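Local coordinates for protein pngf-ii (Elizabethkingia meningoseptica, PDB 4R4X) that removes N-linked glycans from glycoproteins, acting as a bacterial peptide:N-glycosidase related to PNGase F, at residues A[21-26]-A[32-37]; A[123-128]-A[133-138]. All coordinates share one frame; numbering follows the deposited sequence.

Interaction 1. Residues A[21-26]-A[32-37]; sequences NHIISI and TLLFNE
Ile-24 with Phe-35 and Ile-26 with Leu-33 form the hydrogen-bonded pairs of an antiparallel beta hairpin, the strand axes inclined at 156° and 4.4 Å apart at closest approach; a further bond from Glu-37 N to His-22 O carries the backbone bonding one residue past the end of strand 31-36, into the first turn of helix 37-40. Ile-24, Ile-26, Leu-33 and Phe-35 share one face. With its CG between backbone N and carbonyl carbon (chi1 65°), Phe-35 swings its ring across to the partner strand, where CE1 meets Ile-24 CG2 at 3.8 Å and CZ meets Ile-26 CD1 at 3.7 Å. Leu-33 CD2 covers one ring face, offset toward the rim, and Ile-24 O lies at the edge, 3.5 Å from Phe-35 CD1. On the opposite face of the hairpin, with Ser-25 and Asn-36, Ile-23 CG2 touches Leu-34 CD1 at 3.5 Å. Where the hairpin opens, the side chains of Asn-21 and Asn-36 cross at about a right angle, their amide planes 67° apart, and both serve helix 37-40: Asn-21 OD1 accepts from Lys-38 N, and Asn-36, the N-cap, accepts from Ile-39 N. The carboxylate of Glu-37 lies alongside His-22, its OE1 in the ring plane and 3.0 Å from CD2; its charge could polarise the imidazole, which is held by a bond from ND1 to Tyr-8 O. The hairpin is flanked by strand 3-12, bonded to Ile-23 and Ser-25, and by strand 48-54, bonded to Thr-32 and Leu-34, where Leu-33 packs on the zinc ligand Glu-52.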
loop_
_atom_site.group_PDB
_atom_site.type_symbol
_atom_site.label_atom_id
_atom_site.label_comp_id
_atom_site.label_asym_id
_atom_site.label_seq_id
_atom_site.Cartn_x
_atom_site.Cartn_y
_atom_site.Cartn_z
ATOM N N ASN A 21 3.037 19.652 24.890
ATOM C CA ASN A 21 4.426 19.842 24.488
ATOM C C ASN A 21 4.590 21.313 24.087
ATOM O O ASN A 21 4.196 21.690 22.994
ATOM C CB ASN A 21 4.706 18.922 23.299
ATOM C CG ASN A 21 6.114 19.039 22.761
ATOM O OD1 ASN A 21 7.010 19.637 23.377
ATOM N ND2 ASN A 21 6.330 18.414 21.609
ATOM N N HIS A 22 5.140 22.136 24.972
ATOM C CA HIS A 22 5.135 23.594 24.755
ATOM C C HIS A 22 6.052 24.009 23.606
ATOM O O HIS A 22 7.174 23.550 23.493
ATOM C CB HIS A 22 5.550 24.340 26.009
ATOM C CG HIS A 22 4.662 24.088 27.188
ATOM N ND1 HIS A 22 3.483 24.768 27.385
ATOM C CD2 HIS A 22 4.777 23.225 28.226
ATOM C CE1 HIS A 22 2.916 24.348 28.501
ATOM N NE2 HIS A 22 3.679 23.407 29.028
ATOM N N ILE A 23 5.548 24.897 22.766
ATOM C CA ILE A 23 6.344 25.490 21.706
ATOM C C ILE A 23 7.361 26.456 22.317
ATOM O O ILE A 23 7.079 27.137 23.310
ATOM C CB ILE A 23 5.428 26.167 20.653
ATOM C CG1 ILE A 23 4.591 25.107 19.924
ATOM C CG2 ILE A 23 6.253 26.955 19.640
ATOM C CD1 ILE A 23 3.267 25.608 19.367
ATOM N N ILE A 24 8.561 26.477 21.748
ATOM C CA ILE A 24 9.633 27.351 22.213
ATOM C C ILE A 24 10.272 28.083 21.034
ATOM O O ILE A 24 10.608 27.468 20.031
ATOM C CB ILE A 24 10.726 26.559 22.970
ATOM C CG1 ILE A 24 10.099 25.740 24.109
ATOM C CG2 ILE A 24 11.825 27.505 23.474
ATOM C CD1 ILE A 24 11.064 24.835 24.862
ATOM N N SER A 25 10.471 29.392 21.184
ATOM C CA SER A 25 11.239 30.176 20.218
ATOM C C SER A 25 12.489 30.647 20.930
ATOM O O SER A 25 12.407 31.149 22.069
ATOM C CB SER A 25 10.423 31.368 19.711
ATOM O OG SER A 25 11.177 32.250 18.865
ATOM N N ILE A 26 13.639 30.477 20.286
ATOM C CA ILE A 26 14.884 31.049 20.773
ATOM C C ILE A 26 15.399 32.022 19.740
ATOM O O ILE A 26 15.553 31.668 18.562
ATOM C CB ILE A 26 15.935 29.974 21.063
ATOM C CG1 ILE A 26 15.398 29.013 22.123
ATOM C CG2 ILE A 26 17.230 30.625 21.530
ATOM C CD1 ILE A 26 16.288 27.819 22.376
ATOM N N THR A 32 16.814 33.044 14.530
ATOM C CA THR A 32 15.825 32.472 15.452
ATOM C C THR A 32 15.527 31.011 15.144
ATOM O O THR A 32 15.533 30.578 13.979
ATOM C CB THR A 32 14.514 33.300 15.618
ATOM O OG1 THR A 32 13.355 32.614 15.113
ATOM C CG2 THR A 32 14.620 34.611 15.032
ATOM N N LEU A 33 15.317 30.265 16.220
ATOM C CA LEU A 33 15.074 28.833 16.181
ATOM C C LEU A 33 13.684 28.580 16.750
ATOM O O LEU A 33 13.341 29.134 17.786
ATOM C CB LEU A 33 16.148 28.107 16.996
ATOM C CG LEU A 33 15.855 26.635 17.279
ATOM C CD1 LEU A 33 16.070 25.877 16.000
ATOM C CD2 LEU A 33 16.741 26.101 18.402
ATOM N N LEU A 34 12.872 27.797 16.041
ATOM C CA LEU A 34 11.544 27.458 16.494
ATOM C C LEU A 34 11.392 25.950 16.632
ATOM O O LEU A 34 11.570 25.179 15.672
ATOM C CB LEU A 34 10.483 28.046 15.553
ATOM C CG LEU A 34 9.033 27.615 15.793
ATOM C CD1 LEU A 34 8.524 28.018 17.176
ATOM C CD2 LEU A 34 8.146 28.189 14.691
ATOM N N PHE A 35 11.099 25.527 17.846
ATOM C CA PHE A 35 10.917 24.126 18.116
ATOM C C PHE A 35 9.956 23.943 19.292
ATOM O O PHE A 35 8.973 24.712 19.431
ATOM C CB PHE A 35 12.295 23.375 18.208
ATOM C CG PHE A 35 13.216 23.773 19.366
ATOM C CD1 PHE A 35 12.966 24.834 20.222
ATOM C CD2 PHE A 35 14.405 23.064 19.544
ATOM C CE1 PHE A 35 13.865 25.151 21.247
ATOM C CE2 PHE A 35 15.308 23.377 20.552
ATOM C CZ PHE A 35 15.025 24.421 21.426
ATOM N N ASN A 36 10.184 22.918 20.100
ATOM C CA ASN A 36 9.353 22.666 21.250
ATOM C C ASN A 36 10.117 21.912 22.347
ATOM O O ASN A 36 11.283 21.560 22.171
ATOM C CB ASN A 36 8.082 21.937 20.834
ATOM C CG ASN A 36 8.345 20.548 20.280
ATOM O OD1 ASN A 36 9.136 19.769 20.839
ATOM N ND2 ASN A 36 7.647 20.213 19.183
ATOM N N GLU A 37 9.448 21.693 23.470
ATOM C CA GLU A 37 10.060 21.043 24.654
ATOM C C GLU A 37 10.623 19.652 24.378
ATOM O O GLU A 37 11.789 19.354 24.701
ATOM C CB GLU A 37 9.047 20.990 25.819
ATOM C CG GLU A 37 9.181 22.207 26.723
ATOM C CD GLU A 37 8.099 22.327 27.791
ATOM O OE1 GLU A 37 7.220 21.433 27.884
ATOM O OE2 GLU A 37 8.147 23.341 28.525
#

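Interaction 2. Residues A[123-128]-A[133-138]; sequences GGPSIL and GLVLKT
A glycine-rich loop following strand 109-116 folds back on the start of strand 134-140, and a single backbone bridge between Gly-123 and Leu-134 joins them. Gly-123 N donates to Gly-133 O (3.1 Å), while Gly-123 O accepts from Val-135 N (2.8 Å), so the N-H and C=O of a single loop residue bond to the residues before and after Leu-134. Beyond the bridge the contact is mostly packing of carbon atoms. Leu-134 bends its CD1 over the loop backbone, 3.8 Å from Gly-123 CA. The CB of Val-135 lies 3.8 Å from Gly-124 CA, and its CG1, anti to the backbone N (chi1 175°), meets the ring of Pro-125 at CD, 3.7 Å away, the two side chains crossing at about a right angle. Further along the strand, past the classic beta bulge that Leu-136 and Lys-137 form opposite Trp-114, Thr-138 CG2 reaches Pro-125 CG, 3.9 Å away. Both Gly-123 and Gly-124 take extended backbone angles with positive phi, open to glycine alone, which lets the loop lie directly against Leu-134 and Val-135. Two backbone hydrogen bonds thus set the register of the loop in a buried contact, and the proline and valine carbons close the rest of the seam.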
loop_
_atom_site.group_PDB
_atom_site.type_symbol
_atom_site.label_atom_id
_atom_site.label_comp_id
_atom_site.label_asym_id
_atom_site.label_seq_id
_atom_site.Cartn_x
_atom_site.Cartn_y
_atom_site.Cartn_z
ATOM N N GLY A 123 10.317 36.846 16.236
ATOM C CA GLY A 123 10.042 35.480 16.614
ATOM C C GLY A 123 8.563 35.225 16.714
ATOM O O GLY A 123 7.742 36.105 16.438
ATOM N N GLY A 124 8.231 34.016 17.146
ATOM C CA GLY A 124 6.855 33.638 17.323
ATOM C C GLY A 124 6.649 32.146 17.404
ATOM O O GLY A 124 7.578 31.367 17.215
ATOM N N PRO A 125 5.413 31.739 17.702
ATOM C CA PRO A 125 5.110 30.307 17.886
ATOM C C PRO A 125 4.807 29.573 16.584
ATOM O O PRO A 125 4.618 28.344 16.598
ATOM C CB PRO A 125 3.868 30.351 18.794
ATOM C CG PRO A 125 3.168 31.595 18.346
ATOM C CD PRO A 125 4.269 32.590 18.067
ATOM N N SER A 126 4.738 30.308 15.469
ATOM C CA SER A 126 4.542 29.719 14.140
ATOM C C SER A 126 5.255 30.605 13.113
ATOM O O SER A 126 5.807 31.636 13.455
ATOM C CB SER A 126 3.044 29.596 13.797
ATOM O OG SER A 126 2.486 30.867 13.507
ATOM N N ILE A 127 5.232 30.223 11.853
ATOM C CA ILE A 127 5.845 31.078 10.811
ATOM C C ILE A 127 5.128 32.454 10.624
ATOM O O ILE A 127 5.745 33.437 10.154
ATOM C CB ILE A 127 5.868 30.319 9.474
ATOM C CG1 ILE A 127 6.823 30.987 8.465
ATOM C CG2 ILE A 127 4.452 30.189 8.920
ATOM C CD1 ILE A 127 8.263 31.098 8.912
ATOM N N LEU A 128 3.838 32.525 10.973
ATOM C CA LEU A 128 3.046 33.733 10.713
ATOM C C LEU A 128 3.463 34.905 11.577
ATOM O O LEU A 128 3.576 34.785 12.793
ATOM C CB LEU A 128 1.561 33.480 10.914
ATOM C CG LEU A 128 0.950 32.460 9.960
ATOM C CD1 LEU A 128 -0.515 32.249 10.297
ATOM C CD2 LEU A 128 1.142 32.869 8.510
ATOM N N GLY A 133 7.702 41.399 14.202
ATOM C CA GLY A 133 8.236 41.616 15.523
ATOM C C GLY A 133 8.320 40.273 16.217
ATOM O O GLY A 133 8.424 39.235 15.557
ATOM N N LEU A 134 8.316 40.301 17.544
ATOM C CA LEU A 134 8.237 39.092 18.360
ATOM C C LEU A 134 6.775 38.818 18.687
ATOM O O LEU A 134 6.150 39.554 19.458
ATOM C CB LEU A 134 9.073 39.248 19.634
ATOM C CG LEU A 134 8.896 38.135 20.666
ATOM C CD1 LEU A 134 9.279 36.760 20.103
ATOM C CD2 LEU A 134 9.722 38.487 21.884
ATOM N N VAL A 135 6.239 37.759 18.093
ATOM C CA VAL A 135 4.843 37.396 18.258
ATOM C C VAL A 135 4.660 36.736 19.608
ATOM O O VAL A 135 5.254 35.692 19.872
ATOM C CB VAL A 135 4.366 36.458 17.130
ATOM C CG1 VAL A 135 2.942 35.990 17.368
ATOM C CG2 VAL A 135 4.470 37.157 15.777
ATOM N N LEU A 136 3.828 37.324 20.454
ATOM C CA LEU A 136 3.579 36.785 21.794
ATOM C C LEU A 136 2.228 36.097 21.963
ATOM O O LEU A 136 1.998 35.437 22.975
ATOM C CB LEU A 136 3.754 37.886 22.846
ATOM C CG LEU A 136 5.164 38.462 22.936
ATOM C CD1 LEU A 136 5.149 39.552 24.002
ATOM C CD2 LEU A 136 6.192 37.372 23.262
ATOM N N LYS A 137 1.345 36.236 20.985
ATOM C CA LYS A 137 0.058 35.581 21.011
ATOM C C LYS A 137 -0.513 35.478 19.593
ATOM O O LYS A 137 -0.464 36.453 18.825
ATOM C CB LYS A 137 -0.916 36.382 21.870
ATOM C CG LYS A 137 -2.320 35.805 21.957
ATOM C CD LYS A 137 -3.101 36.561 23.028
ATOM C CE LYS A 137 -4.589 36.314 22.913
ATOM N NZ LYS A 137 -5.309 37.174 23.907
ATOM N N THR A 138 -1.055 34.303 19.262
ATOM C CA THR A 138 -1.840 34.108 18.037
ATOM C C THR A 138 -3.212 33.563 18.392
ATOM O O THR A 138 -3.358 32.789 19.341
ATOM C CB THR A 138 -1.174 33.131 17.059
ATOM O OG1 THR A 138 -1.107 31.833 17.664
ATOM C CG2 THR A 138 0.222 33.605 16.700
#

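In the fold
Following the chain from the N terminus, interaction 1 closes the tight hairpin of strands 23-27 and 31-36, and about ninety residues later interaction 2 closes the short loop leading into strand 134-140. The two are in series, neither nested nor crossed, yet they touch in space: the loop at Gly-124 to Ser-126 lies against the hairpin face carrying Ile-23, Ser-25 and Leu-34, with Leu-34 CD1 3.5 Å from Gly-124 O. Strand 3-12 links them a second way, pairing with 23-27 and with 144-154, the neighbour of 134-140. Together they join the hairpin to the loop and strand near 134-140 within the range of the N-terminal N-glycanase family.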